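Local atomic coordinates of general negative regulator of transcription subunit 2 (Saccharomyces cerevisiae, PDB entry 4BY6), a protein that acts as a core subunit of the CCR4-NOT complex, the major cytoplasmic mRNA deadenylase and apparently a general transcription factor in the nucleus, and is required for complex integrity. Residues Arg103-Gln108 / Tyr129-Lys134; Phe113-Lys118 / Thr122-Leu127; Arg135-His140 / Trp146-Pro151. All coordinates share one frame; numbering follows the deposited sequence.

Contact 1. Residues Arg103-Gln108 / Tyr129-Lys134; sequences RVALFQ and YLELRK
Glu-131 lays the flat of its carboxylate over Ala-105. The CA atom of Ala-105 sits over the face of the group, 3.9 Å from CD of Glu-131 and almost equally far from the two carboxylate oxygens, while the methyl CB of Ala-105 lies 4.1 Å from OE1 of Glu-131. This is packing of a polar group against carbon and involves no hydrogen bond between the two segments. The glutamate reaches across because CG is anti to its backbone N (chi1 178°) and the chain then bends at chi2 (69°), which turns the carboxylate to meet the alanine broadside. Lower on the same side chain, CB of Glu-131 is touched by CG1 of Val-104 at 4.2 Å, so an apolar branch meets the aliphatic base of the glutamate while the alanine meets its charged end. Opposite charge for that end comes from Arg-135, one helical turn further on, whose NE forms a salt bridge with OE2 of Glu-131.

The surface opposed to Glu-131 is a bend in the backbone: a type I turn runs from Val-104 to Phe-107 and is closed by the bond from Phe-107 N to Val-104 O (3.0 Å). The turn folds Phe-107 back, with O of Arg-103 over the centre of one ring face, and Arg-135 also reaches O of Phe-107.

The contact therefore sets the exit of helix 101-104 against the last turns of helix 123-134. Helix 109-118, which begins after Gln-108 at its N-cap position, packs against both, its Leu-112 touching Val-104 and Glu-131, while Phe-107 meets aromatic rings of a chain of another protein.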
loop_
_atom_site.group_PDB
_atom_site.type_symbol
_atom_site.label_atom_id
_atom_site.label_comp_id
_atom_site.label_asym_id
_atom_site.label_seq_id
_atom_site.Cartn_x
_atom_site.Cartn_y
_atom_site.Cartn_z
ATOM N N ARG E 103 -22.882 37.042 -3.567
ATOM C CA ARG E 103 -22.730 35.593 -3.577
ATOM C C ARG E 103 -22.367 35.010 -2.200
ATOM O O ARG E 103 -22.945 33.992 -1.779
ATOM C CB ARG E 103 -21.672 35.191 -4.579
ATOM C CG ARG E 103 -22.239 34.818 -5.890
ATOM C CD ARG E 103 -21.181 34.227 -6.751
ATOM N NE ARG E 103 -20.087 35.153 -6.967
ATOM C CZ ARG E 103 -18.935 34.799 -7.511
ATOM N NH1 ARG E 103 -18.749 33.535 -7.889
ATOM N NH2 ARG E 103 -17.981 35.704 -7.676
ATOM N N VAL E 104 -21.435 35.657 -1.494
ATOM C CA VAL E 104 -20.964 35.116 -0.222
ATOM C C VAL E 104 -22.093 35.123 0.828
ATOM O O VAL E 104 -22.234 34.201 1.634
ATOM C CB VAL E 104 -19.744 35.885 0.277
ATOM C CG1 VAL E 104 -19.311 35.393 1.639
ATOM C CG2 VAL E 104 -18.609 35.707 -0.689
ATOM N N ALA E 105 -22.940 36.130 0.765
ATOM C CA ALA E 105 -24.090 36.210 1.650
ATOM C C ALA E 105 -25.033 35.010 1.573
ATOM O O ALA E 105 -25.825 34.794 2.488
ATOM C CB ALA E 105 -24.882 37.484 1.339
ATOM N N LEU E 106 -24.976 34.247 0.484
ATOM C CA LEU E 106 -25.924 33.143 0.300
ATOM C C LEU E 106 -25.477 31.902 1.041
ATOM O O LEU E 106 -26.236 30.954 1.178
ATOM C CB LEU E 106 -26.100 32.810 -1.179
ATOM C CG LEU E 106 -26.734 33.903 -2.019
ATOM C CD1 LEU E 106 -26.645 33.504 -3.449
ATOM C CD2 LEU E 106 -28.131 34.034 -1.607
ATOM N N PHE E 107 -24.238 31.917 1.516
ATOM C CA PHE E 107 -23.656 30.734 2.132
ATOM C C PHE E 107 -23.971 30.651 3.620
ATOM O O PHE E 107 -24.131 31.677 4.289
ATOM C CB PHE E 107 -22.141 30.727 1.933
ATOM C CG PHE E 107 -21.719 30.802 0.501
ATOM C CD1 PHE E 107 -22.476 30.188 -0.495
ATOM C CD2 PHE E 107 -20.547 31.460 0.139
ATOM C CE1 PHE E 107 -22.070 30.242 -1.830
ATOM C CE2 PHE E 107 -20.138 31.514 -1.196
ATOM C CZ PHE E 107 -20.897 30.903 -2.171
ATOM N N GLN E 108 -24.052 29.430 4.143
ATOM C CA GLN E 108 -24.219 29.260 5.577
ATOM C C GLN E 108 -22.909 29.481 6.365
ATOM O O GLN E 108 -21.798 29.380 5.809
ATOM C CB GLN E 108 -24.779 27.877 5.851
ATOM C CG GLN E 108 -26.037 27.604 5.071
ATOM C CD GLN E 108 -26.675 26.307 5.486
ATOM O OE1 GLN E 108 -26.403 25.791 6.577
ATOM N NE2 GLN E 108 -27.502 25.748 4.618
ATOM N N TYR E 129 -14.689 36.868 6.335
ATOM C CA TYR E 129 -14.501 37.565 7.588
ATOM C C TYR E 129 -15.572 38.650 7.763
ATOM O O TYR E 129 -16.188 38.768 8.825
ATOM C CB TYR E 129 -13.105 38.191 7.664
ATOM C CG TYR E 129 -12.991 39.205 8.779
ATOM C CD1 TYR E 129 -12.757 38.799 10.076
ATOM C CD2 TYR E 129 -13.175 40.569 8.540
ATOM C CE1 TYR E 129 -12.654 39.716 11.103
ATOM C CE2 TYR E 129 -13.083 41.494 9.564
ATOM C CZ TYR E 129 -12.821 41.060 10.846
ATOM O OH TYR E 129 -12.736 41.955 11.890
ATOM N N LEU E 130 -15.791 39.448 6.727
ATOM C CA LEU E 130 -16.759 40.543 6.844
ATOM C C LEU E 130 -18.181 40.038 7.050
ATOM O O LEU E 130 -18.945 40.615 7.830
ATOM C CB LEU E 130 -16.707 41.435 5.613
ATOM C CG LEU E 130 -15.377 42.151 5.424
ATOM C CD1 LEU E 130 -15.330 42.765 4.058
ATOM C CD2 LEU E 130 -15.178 43.193 6.494
ATOM N N GLU E 131 -18.523 38.959 6.350
ATOM C CA GLU E 131 -19.853 38.369 6.433
ATOM C C GLU E 131 -20.093 37.714 7.802
ATOM O O GLU E 131 -21.172 37.829 8.395
ATOM C CB GLU E 131 -20.037 37.362 5.312
ATOM C CG GLU E 131 -21.354 36.648 5.331
ATOM C CD GLU E 131 -22.529 37.543 5.005
ATOM O OE1 GLU E 131 -22.336 38.593 4.354
ATOM O OE2 GLU E 131 -23.655 37.183 5.409
ATOM N N LEU E 132 -19.088 37.011 8.302
ATOM C CA LEU E 132 -19.200 36.431 9.623
ATOM C C LEU E 132 -19.320 37.522 10.665
ATOM O O LEU E 132 -20.107 37.417 11.624
ATOM C CB LEU E 132 -18.000 35.534 9.901
ATOM C CG LEU E 132 -18.185 34.195 9.198
ATOM C CD1 LEU E 132 -16.876 33.411 9.248
ATOM C CD2 LEU E 132 -19.335 33.448 9.886
ATOM N N ARG E 133 -18.549 38.581 10.447
ATOM C CA ARG E 133 -18.577 39.730 11.326
ATOM C C ARG E 133 -20.009 40.295 11.365
ATOM O O ARG E 133 -20.540 40.590 12.440
ATOM C CB ARG E 133 -17.553 40.775 10.860
ATOM C CG ARG E 133 -17.194 41.793 11.909
ATOM C CD ARG E 133 -16.264 41.194 12.920
ATOM N NE ARG E 133 -16.163 42.036 14.106
ATOM C CZ ARG E 133 -17.023 41.980 15.123
ATOM N NH1 ARG E 133 -18.061 41.149 15.080
ATOM N NH2 ARG E 133 -16.858 42.756 16.187
ATOM N N LYS E 134 -20.644 40.381 10.192
ATOM C CA LYS E 134 -22.011 40.887 10.064
ATOM C C LYS E 134 -23.056 40.023 10.777
ATOM O O LYS E 134 -24.064 40.530 11.268
ATOM C CB LYS E 134 -22.364 41.015 8.588
ATOM C CG LYS E 134 -23.835 41.130 8.312
ATOM C CD LYS E 134 -24.079 41.443 6.870
ATOM C CE LYS E 134 -25.549 41.320 6.515
ATOM N NZ LYS E 134 -25.774 42.075 5.249
#

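Contact 2. Residues Phe113-Lys118 / Thr122-Leu127; sequences FFLFYK and TVIQEL
Phe-116 and Gln-125 mark the closest backbone approach, with their CA atoms 4.6 Å apart where the end of helix 109-118 passes the first turn of helix 123-134. At this point Gln-125 gives NE2 to O of Phe-116 in a hydrogen bond of 3.0 Å. The donor lies in the carbonyl plane, and the N-H points at the oxygen with an angle of 151°, the acceptor tilted somewhat from the amide plane. Gln-125 spans the gap because a chi1 of -176° points CG away from the backbone N and the rest of the chain runs out straight. On the way its CG packs 3.7 Å from CD1 of Phe-116, and NE2 hangs over one face of that ring near the rim, with ring and amide planes 51° apart; O of Gln-125 lies at the ring's edge, in its plane. The other end of the amide is held too, since OE1 accepts from N of Gly-121, so both ends fix its rotation.

Beside this polar link, Leu-115 and Ile-124 meet at about a right angle. CD1 of Leu-115 rests 3.8 Å from CG1 of Ile-124 and 4.0 Å from its CD1, a wholly apolar pair. Thr-122 serves as N-cap of the second helix, its OG1 taking a weak bond from N of Gln-125.

Two successive helices joined by a tight linker and packed together form a helical hairpin, and here a side-chain amide ties the start of one to the end of the other. The hairpin belongs to the helical part of the NOT2/NOT3/NOT5 C-terminal domain.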
loop_
_atom_site.group_PDB
_atom_site.type_symbol
_atom_site.label_atom_id
_atom_site.label_comp_id
_atom_site.label_asym_id
_atom_site.label_seq_id
_atom_site.Cartn_x
_atom_site.Cartn_y
_atom_site.Cartn_z
ATOM N N PHE E 113 -16.844 29.535 7.240
ATOM C CA PHE E 113 -15.727 29.058 8.042
ATOM C C PHE E 113 -14.748 28.256 7.173
ATOM O O PHE E 113 -13.529 28.443 7.239
ATOM C CB PHE E 113 -16.216 28.193 9.198
ATOM C CG PHE E 113 -16.928 28.950 10.270
ATOM C CD1 PHE E 113 -16.568 30.252 10.576
ATOM C CD2 PHE E 113 -17.945 28.340 10.999
ATOM C CE1 PHE E 113 -17.215 30.938 11.591
ATOM C CE2 PHE E 113 -18.608 29.019 12.016
ATOM C CZ PHE E 113 -18.256 30.318 12.312
ATOM N N PHE E 114 -15.301 27.341 6.383
ATOM C CA PHE E 114 -14.521 26.517 5.473
ATOM C C PHE E 114 -13.636 27.371 4.560
ATOM O O PHE E 114 -12.416 27.171 4.468
ATOM C CB PHE E 114 -15.450 25.660 4.634
ATOM C CG PHE E 114 -14.745 24.767 3.683
ATOM C CD1 PHE E 114 -14.438 23.459 4.046
ATOM C CD2 PHE E 114 -14.392 25.225 2.412
ATOM C CE1 PHE E 114 -13.776 22.609 3.166
ATOM C CE2 PHE E 114 -13.724 24.381 1.511
ATOM C CZ PHE E 114 -13.420 23.072 1.890
ATOM N N LEU E 115 -14.266 28.313 3.868
ATOM C CA LEU E 115 -13.519 29.225 3.010
ATOM C C LEU E 115 -12.453 30.021 3.770
ATOM O O LEU E 115 -11.303 30.093 3.338
ATOM C CB LEU E 115 -14.485 30.181 2.325
ATOM C CG LEU E 115 -15.309 29.514 1.241
ATOM C CD1 LEU E 115 -16.412 30.469 0.801
ATOM C CD2 LEU E 115 -14.386 29.109 0.072
ATOM N N PHE E 116 -12.838 30.601 4.907
ATOM C CA PHE E 116 -11.936 31.414 5.723
ATOM C C PHE E 116 -10.689 30.629 6.171
ATOM O O PHE E 116 -9.596 31.179 6.278
ATOM C CB PHE E 116 -12.688 31.951 6.943
ATOM C CG PHE E 116 -11.812 32.635 7.955
ATOM C CD1 PHE E 116 -11.534 33.984 7.853
ATOM C CD2 PHE E 116 -11.269 31.920 9.025
ATOM C CE1 PHE E 116 -10.734 34.628 8.793
ATOM C CE2 PHE E 116 -10.472 32.552 9.979
ATOM C CZ PHE E 116 -10.207 33.909 9.867
ATOM N N TYR E 117 -10.866 29.344 6.444
ATOM C CA TYR E 117 -9.757 28.508 6.869
ATOM C C TYR E 117 -9.043 27.845 5.696
ATOM O O TYR E 117 -8.021 27.202 5.902
ATOM C CB TYR E 117 -10.237 27.429 7.827
ATOM C CG TYR E 117 -10.448 27.909 9.233
ATOM C CD1 TYR E 117 -9.366 28.167 10.073
ATOM C CD2 TYR E 117 -11.729 28.102 9.735
ATOM C CE1 TYR E 117 -9.546 28.594 11.373
ATOM C CE2 TYR E 117 -11.921 28.542 11.040
ATOM C CZ TYR E 117 -10.824 28.780 11.857
ATOM O OH TYR E 117 -11.024 29.220 13.154
ATOM N N LYS E 118 -9.575 27.962 4.477
ATOM C CA LYS E 118 -8.939 27.270 3.348
ATOM C C LYS E 118 -8.135 28.181 2.413
ATOM O O LYS E 118 -7.230 27.711 1.717
ATOM C CB LYS E 118 -9.971 26.508 2.520
ATOM C CG LYS E 118 -9.358 25.336 1.774
ATOM C CD LYS E 118 -10.178 24.905 0.555
ATOM C CE LYS E 118 -9.487 23.781 -0.222
ATOM N NZ LYS E 118 -10.415 23.134 -1.196
ATOM N N THR E 122 -6.461 36.028 0.727
ATOM C CA THR E 122 -7.236 36.168 -0.492
ATOM C C THR E 122 -8.496 36.985 -0.277
ATOM O O THR E 122 -8.942 37.153 0.866
ATOM C CB THR E 122 -7.678 34.808 -1.022
ATOM O OG1 THR E 122 -8.572 34.204 -0.075
ATOM C CG2 THR E 122 -6.494 33.930 -1.225
ATOM N N VAL E 123 -9.108 37.411 -1.382
ATOM C CA VAL E 123 -10.383 38.126 -1.345
ATOM C C VAL E 123 -11.467 37.338 -0.590
ATOM O O VAL E 123 -12.211 37.906 0.223
ATOM C CB VAL E 123 -10.894 38.428 -2.782
ATOM C CG1 VAL E 123 -12.338 38.922 -2.772
ATOM C CG2 VAL E 123 -10.002 39.434 -3.459
ATOM N N ILE E 124 -11.550 36.034 -0.834
ATOM C CA ILE E 124 -12.629 35.272 -0.236
ATOM C C ILE E 124 -12.440 35.164 1.300
ATOM O O ILE E 124 -13.411 35.149 2.051
ATOM C CB ILE E 124 -12.755 33.874 -0.908
ATOM C CG1 ILE E 124 -14.056 33.184 -0.490
ATOM C CG2 ILE E 124 -11.583 32.999 -0.580
ATOM C CD1 ILE E 124 -15.299 34.055 -0.694
ATOM N N GLN E 125 -11.203 35.165 1.782
ATOM C CA GLN E 125 -11.003 35.135 3.229
ATOM C C GLN E 125 -11.520 36.439 3.844
ATOM O O GLN E 125 -12.242 36.417 4.847
ATOM C CB GLN E 125 -9.529 34.918 3.587
ATOM C CG GLN E 125 -9.267 34.790 5.094
ATOM C CD GLN E 125 -7.817 34.494 5.432
ATOM O OE1 GLN E 125 -6.900 35.217 5.036
ATOM N NE2 GLN E 125 -7.603 33.416 6.165
ATOM N N GLU E 126 -11.183 37.566 3.223
ATOM C CA GLU E 126 -11.678 38.851 3.689
ATOM C C GLU E 126 -13.222 38.963 3.605
ATOM O O GLU E 126 -13.876 39.541 4.490
ATOM C CB GLU E 126 -11.037 39.982 2.895
ATOM C CG GLU E 126 -11.463 41.367 3.350
ATOM C CD GLU E 126 -10.811 41.787 4.660
ATOM O OE1 GLU E 126 -9.847 41.124 5.107
ATOM O OE2 GLU E 126 -11.286 42.774 5.254
ATOM N N LEU E 127 -13.806 38.437 2.538
ATOM C CA LEU E 127 -15.242 38.552 2.394
ATOM C C LEU E 127 -15.964 37.682 3.442
ATOM O O LEU E 127 -16.953 38.108 4.050
ATOM C CB LEU E 127 -15.660 38.190 0.970
ATOM C CG LEU E 127 -15.316 39.202 -0.135
ATOM C CD1 LEU E 127 -16.008 38.811 -1.412
ATOM C CD2 LEU E 127 -15.682 40.645 0.218
#

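Contact 3. Residues Arg135-His140 / Trp146-Pro151; sequences RNWRYH and WLTKDP
Trp-137 takes the CG2 methyl of Thr-148 on one face, in a CH-pi contact over the six-membered ring (CG2 to CH2 of Trp-137 3.5 Å), and has N of Leu-147 at its edge, in plane. Trp-146 is covered on one face by Tyr-139: CB stands over the six-membered ring, and CD1 approaches CE2 of Trp-146 to 3.7 Å. The tyrosine thus presents its edge to the indole face, ring planes 57° apart, while C of Trp-137 lies in the indole plane at its rim. CB of Trp-137 also packs on CE3 of Trp-146 at 3.6 Å.

Thr-148 works in two directions. Its chi1 of 174° swings the hydroxyl to the far side from its own N, where OG1 donates to O of Asn-136 at 2.9 Å, from above the carbonyl plane, and the methyl is left facing the indole of Trp-137. Between these groups the backbones form an antiparallel ladder: Arg-138 and Leu-147 are the hydrogen-bonded pair, joined from Arg-138 N to Leu-147 O (2.8 Å) and from Leu-147 N to Arg-138 O (2.9 Å), and Tyr-139 with Trp-146 is the non-hydrogen-bonded pair.

Without the indole of Trp-146, as with an alanine here, the Tyr-139 ring would probably lose the face it leans on, and a gap would open beside CB of Trp-137.

Polar and apolar contacts are separated: straight backbone bonds set the register of this beta hairpin, whereas its aromatic side chains meet helix 109-118 through ring packing, with Leu-132 of helix 123-134 adding aliphatic contacts to both tryptophans.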
loop_
_atom_site.group_PDB
_atom_site.type_symbol
_atom_site.label_atom_id
_atom_site.label_comp_id
_atom_site.label_asym_id
_atom_site.label_seq_id
_atom_site.Cartn_x
_atom_site.Cartn_y
_atom_site.Cartn_z
ATOM N N ARG E 135 -22.819 38.719 10.821
ATOM C CA ARG E 135 -23.711 37.781 11.500
ATOM C C ARG E 135 -23.391 37.655 12.984
ATOM O O ARG E 135 -23.787 36.677 13.645
ATOM C CB ARG E 135 -23.625 36.418 10.844
ATOM C CG ARG E 135 -23.988 36.473 9.404
ATOM C CD ARG E 135 -23.770 35.148 8.731
ATOM N NE ARG E 135 -23.986 35.301 7.300
ATOM C CZ ARG E 135 -24.093 34.291 6.453
ATOM N NH1 ARG E 135 -23.995 33.042 6.898
ATOM N NH2 ARG E 135 -24.288 34.537 5.164
ATOM N N ASN E 136 -22.662 38.646 13.488
ATOM C CA ASN E 136 -22.335 38.747 14.905
ATOM C C ASN E 136 -21.398 37.622 15.423
ATOM O O ASN E 136 -21.464 37.231 16.588
ATOM C CB ASN E 136 -23.617 38.810 15.734
ATOM C CG ASN E 136 -23.381 39.425 17.080
ATOM O OD1 ASN E 136 -22.512 40.289 17.224
ATOM N ND2 ASN E 136 -24.127 38.971 18.092
ATOM N N TRP E 137 -20.533 37.108 14.549
ATOM C CA TRP E 137 -19.413 36.280 14.976
ATOM C C TRP E 137 -18.234 37.198 15.224
ATOM O O TRP E 137 -18.045 38.173 14.509
ATOM C CB TRP E 137 -19.041 35.238 13.914
ATOM C CG TRP E 137 -19.975 34.109 13.844
ATOM C CD1 TRP E 137 -21.106 34.026 13.077
ATOM C CD2 TRP E 137 -19.875 32.874 14.551
ATOM N NE1 TRP E 137 -21.717 32.816 13.273
ATOM C CE2 TRP E 137 -20.983 32.086 14.173
ATOM C CE3 TRP E 137 -18.959 32.353 15.469
ATOM C CZ2 TRP E 137 -21.197 30.799 14.683
ATOM C CZ3 TRP E 137 -19.173 31.083 15.976
ATOM C CH2 TRP E 137 -20.285 30.316 15.578
ATOM N N ARG E 138 -17.427 36.883 16.218
ATOM C CA ARG E 138 -16.202 37.623 16.442
ATOM C C ARG E 138 -15.012 36.667 16.330
ATOM O O ARG E 138 -15.101 35.498 16.712
ATOM C CB ARG E 138 -16.234 38.310 17.803
ATOM C CG ARG E 138 -17.055 39.588 17.856
ATOM C CD ARG E 138 -18.081 39.501 19.006
ATOM N NE ARG E 138 -17.758 40.234 20.245
ATOM C CZ ARG E 138 -18.441 40.099 21.387
ATOM N NH1 ARG E 138 -19.467 39.252 21.446
ATOM N NH2 ARG E 138 -18.103 40.797 22.475
ATOM N N TYR E 139 -13.912 37.156 15.770
ATOM C CA TYR E 139 -12.725 36.322 15.549
ATOM C C TYR E 139 -11.656 36.486 16.642
ATOM O O TYR E 139 -11.149 37.584 16.866
ATOM C CB TYR E 139 -12.115 36.639 14.178
ATOM C CG TYR E 139 -10.857 35.869 13.894
ATOM C CD1 TYR E 139 -10.903 34.509 13.611
ATOM C CD2 TYR E 139 -9.626 36.497 13.902
ATOM C CE1 TYR E 139 -9.762 33.798 13.358
ATOM C CE2 TYR E 139 -8.476 35.792 13.641
ATOM C CZ TYR E 139 -8.546 34.444 13.369
ATOM O OH TYR E 139 -7.389 33.750 13.096
ATOM N N HIS E 140 -11.321 35.393 17.324
ATOM C CA HIS E 140 -10.281 35.426 18.353
ATOM C C HIS E 140 -8.891 35.322 17.746
ATOM O O HIS E 140 -8.576 34.334 17.076
ATOM C CB HIS E 140 -10.495 34.300 19.357
ATOM C CG HIS E 140 -9.725 34.470 20.627
ATOM N ND1 HIS E 140 -8.459 33.947 20.806
ATOM C CD2 HIS E 140 -10.032 35.118 21.774
ATOM C CE1 HIS E 140 -8.030 34.247 22.021
ATOM N NE2 HIS E 140 -8.961 34.962 22.629
ATOM N N TRP E 146 -13.378 31.354 15.704
ATOM C CA TRP E 146 -14.537 32.250 15.788
ATOM C C TRP E 146 -15.471 31.879 16.944
ATOM O O TRP E 146 -15.728 30.690 17.211
ATOM C CB TRP E 146 -15.339 32.231 14.492
ATOM C CG TRP E 146 -14.665 32.790 13.281
ATOM C CD1 TRP E 146 -13.812 32.142 12.439
ATOM C CD2 TRP E 146 -14.835 34.103 12.744
ATOM N NE1 TRP E 146 -13.420 32.981 11.420
ATOM C CE2 TRP E 146 -14.039 34.188 11.584
ATOM C CE3 TRP E 146 -15.571 35.220 13.143
ATOM C CZ2 TRP E 146 -13.967 35.336 10.819
ATOM C CZ3 TRP E 146 -15.505 36.350 12.386
ATOM C CH2 TRP E 146 -14.708 36.407 11.232
ATOM N N LEU E 147 -16.003 32.898 17.610
ATOM C CA LEU E 147 -16.955 32.687 18.690
ATOM C C LEU E 147 -18.119 33.616 18.528
ATOM O O LEU E 147 -17.975 34.677 17.928
ATOM C CB LEU E 147 -16.301 32.920 20.046
ATOM C CG LEU E 147 -15.593 34.263 20.179
ATOM C CD1 LEU E 147 -16.513 35.334 20.661
ATOM C CD2 LEU E 147 -14.521 34.083 21.188
ATOM N N THR E 148 -19.267 33.252 19.080
ATOM C CA THR E 148 -20.371 34.203 19.111
ATOM C C THR E 148 -21.156 34.027 20.379
ATOM O O THR E 148 -21.131 32.960 20.971
ATOM C CB THR E 148 -21.305 34.088 17.866
ATOM O OG1 THR E 148 -22.437 34.950 18.058
ATOM C CG2 THR E 148 -21.809 32.674 17.678
ATOM N N LYS E 149 -21.822 35.093 20.808
ATOM C CA LYS E 149 -22.570 35.084 22.059
ATOM C C LYS E 149 -23.619 33.967 22.118
ATOM O O LYS E 149 -24.294 33.682 21.133
ATOM C CB LYS E 149 -23.231 36.447 22.270
ATOM C CG LYS E 149 -24.276 36.491 23.354
ATOM C CD LYS E 149 -24.819 37.925 23.554
ATOM C CE LYS E 149 -26.025 37.926 24.517
ATOM N NZ LYS E 149 -26.427 39.288 24.985
ATOM N N ASP E 150 -23.696 33.294 23.265
ATOM C CA ASP E 150 -24.784 32.372 23.547
ATOM C C ASP E 150 -25.946 33.207 24.055
ATOM O O ASP E 150 -25.833 33.836 25.108
ATOM C CB ASP E 150 -24.359 31.315 24.569
ATOM C CG ASP E 150 -25.525 30.477 25.083
ATOM O OD1 ASP E 150 -25.502 30.087 26.269
ATOM O OD2 ASP E 150 -26.455 30.177 24.310
ATOM N N PRO E 151 -27.057 33.239 23.292
ATOM C CA PRO E 151 -28.178 34.146 23.562
ATOM C C PRO E 151 -28.783 33.932 24.942
ATOM O O PRO E 151 -29.374 34.865 25.496
ATOM C CB PRO E 151 -29.193 33.788 22.475
ATOM C CG PRO E 151 -28.418 33.102 21.416
ATOM C CD PRO E 151 -27.337 32.365 22.142
#

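Overall arrangement
Contacts 2 and 3 are buried, whereas contact 1 is smaller and lies partly at the surface, where a charged group rests on an exposed alanine. Contacts 1 and 2 both use helix 123-134, one near its end and the other at its start, and Val-104 meets Ile-124 and Leu-127 between them. Contact 3 follows directly in the chain: Leu-132 O receives Trp-137 N as the helix gives way to the hairpin. Contact 1 has no hydrogen bond between its segments and contact 2 a single side-chain one, while contact 3 has two backbone bonds and a threonine bond. Phe-113 packs with Trp-137 and Trp-146, and Phe-116 with Tyr-139 and Trp-146, uniting contacts 2 and 3 in one aromatic core.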